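Local coordinates for catabolite control protein A (Lactococcus lactis, PDB 2O20), which probably acts as a global transcriptional regulator of carbon catabolite repression and activation, binding DNA as a member of the LacI family, at residues V160-H165 with L321-F326; A230-L235 with V252-A257. The protein carries 1 engineered substitution. All blocks are in the same frame, centred on the assembly; numbering follows the deposited sequence.

Contact 1 (V160-H165 with L321-F326); sequences VNIDYH and LDHEIF
Asn161 and Leu321 meet backbone to backbone: Leu321 N donates to Asn161 O at 2.8 Å, and the neighbouring strands 159-161 and 318-320 run parallel at the margin of a six-stranded sheet. One residue on, a CA-H...O contact continues the pairing, with Ile162 CA 3.6 Å from Leu321 O. Before this point Leu321 lays its CG against Val160 CG1, at 4.1 Å; a first torsion of -171° sets that methyl anti to the backbone N of Val160, and it is this branch that meets the leucine. Beyond it, Ile162 brings CG2 up to Leu321 O and reaches with CD1 to CB of His323, the two side chains crossing at about a right angle. Strand 289-291, through Val290, packs on both Ile162 and His323.

The polar half of the contact is organised by one bridging water. It accepts from Asp163 N at 3.0 Å, donates to Leu321 O at 2.7 Å, and lies in the ring plane of His323, 2.8 Å from ND1. The imidazole reaches it with chi1 at 67°, CG standing between the backbone N and the carbonyl carbon, while NE2 bonds to Gln170 of helix 164-177; bonds at both nitrogens limit the rotation of the ring. Within 160-165, Tyr164 OH donates to a lone pair of Asn161 OD1. Asp163, the N-cap of helix 164-177, caps Leu166 N through OD1. Next to the direct N-H...O bond, then, one water bridges two main chains and an imidazole, joining the start of a helix to a chain that probably belongs to the crossover region between the lobes, as in the LacI family.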
# COMPACT_ATOMS: atom_id res chain seq x y z
N VAL D 160 -3.85 15.70 -15.03
CA VAL D 160 -2.44 15.77 -14.63
C VAL D 160 -1.82 14.37 -14.79
O VAL D 160 -2.30 13.39 -14.21
CB VAL D 160 -2.28 16.26 -13.20
CG1 VAL D 160 -0.78 16.53 -12.87
CG2 VAL D 160 -3.10 17.52 -12.99
N ASN D 161 -0.71 14.31 -15.55
CA ASN D 161 -0.08 13.06 -15.94
C ASN D 161 1.42 13.29 -16.14
O ASN D 161 1.86 14.44 -16.18
CB ASN D 161 -0.68 12.54 -17.27
CG ASN D 161 -2.11 12.07 -17.14
OD1 ASN D 161 -2.40 10.92 -16.77
ND2 ASN D 161 -3.04 12.95 -17.47
N ILE D 162 2.18 12.21 -16.28
CA ILE D 162 3.51 12.24 -16.94
C ILE D 162 3.33 12.10 -18.45
O ILE D 162 2.21 11.92 -18.93
CB ILE D 162 4.56 11.21 -16.35
CG1 ILE D 162 4.21 9.75 -16.67
CG2 ILE D 162 4.78 11.44 -14.86
CD1 ILE D 162 5.42 8.85 -16.80
N ASP D 163 4.44 12.24 -19.19
CA ASP D 163 4.51 12.01 -20.64
C ASP D 163 4.75 10.49 -20.83
O ASP D 163 5.87 10.00 -20.78
CB ASP D 163 5.63 12.88 -21.27
CG ASP D 163 5.73 12.72 -22.77
OD1 ASP D 163 5.13 11.79 -23.32
OD2 ASP D 163 6.40 13.56 -23.43
N TYR D 164 3.66 9.74 -21.01
CA TYR D 164 3.76 8.25 -21.13
C TYR D 164 4.52 7.77 -22.38
O TYR D 164 5.20 6.72 -22.38
CB TYR D 164 2.37 7.63 -21.09
CG TYR D 164 1.57 7.97 -19.85
CD1 TYR D 164 1.91 7.43 -18.61
CD2 TYR D 164 0.48 8.80 -19.91
CE1 TYR D 164 1.19 7.72 -17.48
CE2 TYR D 164 -0.26 9.11 -18.76
CZ TYR D 164 0.10 8.56 -17.55
OH TYR D 164 -0.61 8.85 -16.40
N HIS D 165 4.39 8.54 -23.46
CA HIS D 165 5.10 8.27 -24.71
C HIS D 165 6.62 8.29 -24.48
O HIS D 165 7.33 7.32 -24.75
CB HIS D 165 4.69 9.30 -25.74
CG HIS D 165 5.46 9.23 -27.02
ND1 HIS D 165 6.71 9.79 -27.16
CD2 HIS D 165 5.16 8.68 -28.21
CE1 HIS D 165 7.15 9.58 -28.39
NE2 HIS D 165 6.22 8.92 -29.05
N LEU D 321 3.85 16.42 -15.89
CA LEU D 321 4.96 16.57 -14.94
C LEU D 321 6.14 15.73 -15.39
O LEU D 321 5.96 14.68 -16.01
CB LEU D 321 4.52 16.18 -13.52
CG LEU D 321 3.30 16.89 -12.90
CD1 LEU D 321 3.17 16.49 -11.43
CD2 LEU D 321 3.36 18.42 -13.07
N ASP D 322 7.36 16.16 -15.07
CA ASP D 322 8.54 15.38 -15.47
C ASP D 322 8.65 14.03 -14.74
O ASP D 322 8.10 13.86 -13.67
CB ASP D 322 9.81 16.16 -15.18
CG ASP D 322 9.90 17.45 -15.95
OD1 ASP D 322 9.41 17.53 -17.11
OD2 ASP D 322 10.46 18.38 -15.35
N HIS D 323 9.40 13.10 -15.33
CA HIS D 323 9.70 11.79 -14.70
C HIS D 323 11.20 11.52 -14.88
O HIS D 323 11.88 12.22 -15.62
CB HIS D 323 8.91 10.68 -15.38
CG HIS D 323 9.32 10.43 -16.80
ND1 HIS D 323 8.85 11.19 -17.85
CD2 HIS D 323 10.20 9.55 -17.34
CE1 HIS D 323 9.38 10.75 -18.98
NE2 HIS D 323 10.23 9.78 -18.69
N GLU D 324 11.70 10.47 -14.23
CA GLU D 324 13.08 9.98 -14.38
C GLU D 324 13.02 8.46 -14.47
O GLU D 324 11.95 7.88 -14.27
CB GLU D 324 13.91 10.34 -13.14
CG GLU D 324 13.93 11.79 -12.75
CD GLU D 324 13.70 11.95 -11.25
OE1 GLU D 324 12.52 11.80 -10.82
OE2 GLU D 324 14.69 12.22 -10.52
N ILE D 325 14.16 7.82 -14.77
CA ILE D 325 14.31 6.35 -14.65
C ILE D 325 15.35 6.11 -13.58
O ILE D 325 16.44 6.70 -13.60
CB ILE D 325 14.71 5.70 -15.98
CG1 ILE D 325 13.55 5.83 -16.98
CG2 ILE D 325 15.12 4.23 -15.79
CD1 ILE D 325 13.73 5.12 -18.28
N PHE D 326 14.98 5.29 -12.59
CA PHE D 326 15.91 4.84 -11.57
C PHE D 326 16.42 3.44 -11.87
O PHE D 326 15.63 2.48 -11.84
CB PHE D 326 15.22 4.83 -10.20
CG PHE D 326 14.83 6.21 -9.69
CD1 PHE D 326 15.45 7.37 -10.16
CD2 PHE D 326 13.90 6.32 -8.68
CE1 PHE D 326 15.06 8.62 -9.68
CE2 PHE D 326 13.53 7.57 -8.18
CZ PHE D 326 14.12 8.71 -8.68
O HOH W 1 7.00 13.24 -18.03

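Contact 2 (A230-L235 with V252-A257); sequences ALAERL and VGLLSA
Leu254 and Ala232 carry most of this interface, with Ala257 completing it. Leu254 extends one methyl, CD1, over the backbone of the facing helix, 3.7 Å from Ala232 CA and 3.9 Å from Ala232 N, so that this methyl rests on main-chain atoms as well as on CB of Ala232. Its first torsion, -172°, sets CG anti to the backbone N and carries the branched end in toward helix 225-237. The other methyl, CD2, lies 4.3 Å from CD2 of Leu235, about one turn after Ala232.

Ala232 and Ala257 both direct their CB atoms into the interface, where they meet at 3.6 Å. Two such small side chains are consistent with the close approach of the short segments' axes, 8.3 Å, at a crossing angle of -67°. In the fold, helix 225-237, strand 242-245 and helix 248-260 follow one another as part of the alternating beta-alpha course that builds the four-stranded parallel sheet of one lobe of the LacI-type ligand-binding core. Ile186 of strand 183-186 touches Leu231, Leu235 and Leu254 alike, while Ile271 of strand 270-272 packs on Leu254, so the leucines fill the layer between helices and sheet.

The contact itself is wholly apolar, and charges gather elsewhere on the helices: Glu233 forms a salt bridge with Lys261, and Arg234 pairs with Glu237 and with a sulfate ion. Away from Ala232, helix 248-260 faces the partner chain, where Val252 and Ser256 pack against Tyr282 of the second subunit.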
# COMPACT_ATOMS: atom_id res chain seq x y z
N ALA D 230 1.37 -14.65 -13.49
CA ALA D 230 0.88 -15.61 -14.47
C ALA D 230 1.38 -15.37 -15.90
O ALA D 230 1.36 -16.28 -16.75
CB ALA D 230 -0.69 -15.65 -14.44
N LEU D 231 1.85 -14.15 -16.19
CA LEU D 231 2.41 -13.83 -17.47
C LEU D 231 3.81 -14.39 -17.72
O LEU D 231 4.22 -14.52 -18.87
CB LEU D 231 2.48 -12.29 -17.65
CG LEU D 231 1.15 -11.64 -18.06
CD1 LEU D 231 1.32 -10.14 -18.15
CD2 LEU D 231 0.66 -12.18 -19.40
N ALA D 232 4.56 -14.65 -16.65
CA ALA D 232 5.98 -15.00 -16.77
C ALA D 232 6.22 -16.08 -17.83
O ALA D 232 7.01 -15.87 -18.76
CB ALA D 232 6.57 -15.40 -15.44
N GLU D 233 5.53 -17.22 -17.72
CA GLU D 233 5.80 -18.31 -18.64
C GLU D 233 5.37 -17.97 -20.08
O GLU D 233 5.97 -18.49 -21.07
CB GLU D 233 5.19 -19.62 -18.13
CG GLU D 233 5.79 -20.86 -18.73
CD GLU D 233 7.23 -21.11 -18.31
OE1 GLU D 233 7.99 -21.70 -19.11
OE2 GLU D 233 7.61 -20.76 -17.19
N ARG D 234 4.37 -17.07 -20.21
CA ARG D 234 3.88 -16.64 -21.52
C ARG D 234 4.94 -15.85 -22.27
O ARG D 234 5.09 -16.00 -23.45
CB ARG D 234 2.60 -15.81 -21.40
CG ARG D 234 1.46 -16.50 -20.67
CD ARG D 234 0.99 -17.76 -21.39
NE ARG D 234 0.83 -18.78 -20.36
CZ ARG D 234 1.63 -19.80 -20.11
NH1 ARG D 234 2.67 -20.11 -20.89
NH2 ARG D 234 1.34 -20.57 -19.08
N LEU D 235 5.68 -15.01 -21.54
CA LEU D 235 6.78 -14.24 -22.10
C LEU D 235 7.94 -15.16 -22.48
O LEU D 235 8.50 -15.05 -23.56
CB LEU D 235 7.22 -13.16 -21.11
CG LEU D 235 6.44 -11.81 -21.21
CD1 LEU D 235 5.03 -11.93 -20.74
CD2 LEU D 235 7.12 -10.71 -20.44
N VAL D 252 6.12 -6.28 -10.24
CA VAL D 252 6.56 -6.99 -9.06
C VAL D 252 6.13 -8.46 -9.15
O VAL D 252 6.91 -9.35 -8.76
CB VAL D 252 6.07 -6.35 -7.74
CG1 VAL D 252 6.48 -7.16 -6.54
CG2 VAL D 252 6.63 -4.93 -7.58
N GLY D 253 4.92 -8.72 -9.65
CA GLY D 253 4.45 -10.07 -9.94
C GLY D 253 5.28 -10.83 -10.96
O GLY D 253 5.63 -12.00 -10.73
N LEU D 254 5.62 -10.17 -12.06
CA LEU D 254 6.50 -10.73 -13.11
C LEU D 254 7.87 -11.08 -12.54
O LEU D 254 8.36 -12.20 -12.75
CB LEU D 254 6.67 -9.73 -14.28
CG LEU D 254 7.41 -10.29 -15.50
CD1 LEU D 254 6.56 -11.35 -16.14
CD2 LEU D 254 7.77 -9.22 -16.50
N LEU D 255 8.43 -10.18 -11.74
CA LEU D 255 9.74 -10.42 -11.09
C LEU D 255 9.68 -11.60 -10.12
O LEU D 255 10.55 -12.48 -10.17
CB LEU D 255 10.27 -9.16 -10.38
CG LEU D 255 11.63 -9.24 -9.67
CD1 LEU D 255 12.70 -9.63 -10.63
CD2 LEU D 255 11.97 -7.92 -9.03
N SER D 256 8.65 -11.65 -9.27
CA SER D 256 8.44 -12.73 -8.34
C SER D 256 8.46 -14.08 -9.06
O SER D 256 9.07 -15.05 -8.59
CB SER D 256 7.10 -12.61 -7.55
OG SER D 256 7.19 -11.65 -6.50
N ALA D 257 7.72 -14.14 -10.14
CA ALA D 257 7.61 -15.41 -10.90
C ALA D 257 8.92 -15.81 -11.59
O ALA D 257 9.29 -17.00 -11.56
CB ALA D 257 6.45 -15.32 -11.86

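The two contacts illustrate how a two-lobed regulator is built from distant and nearby parts of its chain. Contact 1 joins segments 156 residues apart and closes a long loop inside which contact 2, spanning only 17 residues, is nested. Their centres lie 25 Å apart and their nearest atoms about 11 Å, without touching. Contact 1 sits at the edge of the six-stranded parallel sheet, where the chain leaves strand 159-161 for helix 164-177 and strand 318-320 for strand 324-326; contact 2 packs two helices against the four-stranded sheet. One thus probably belongs to the crossover region between lobes, as in the LacI family, the other to the interior of a single lobe.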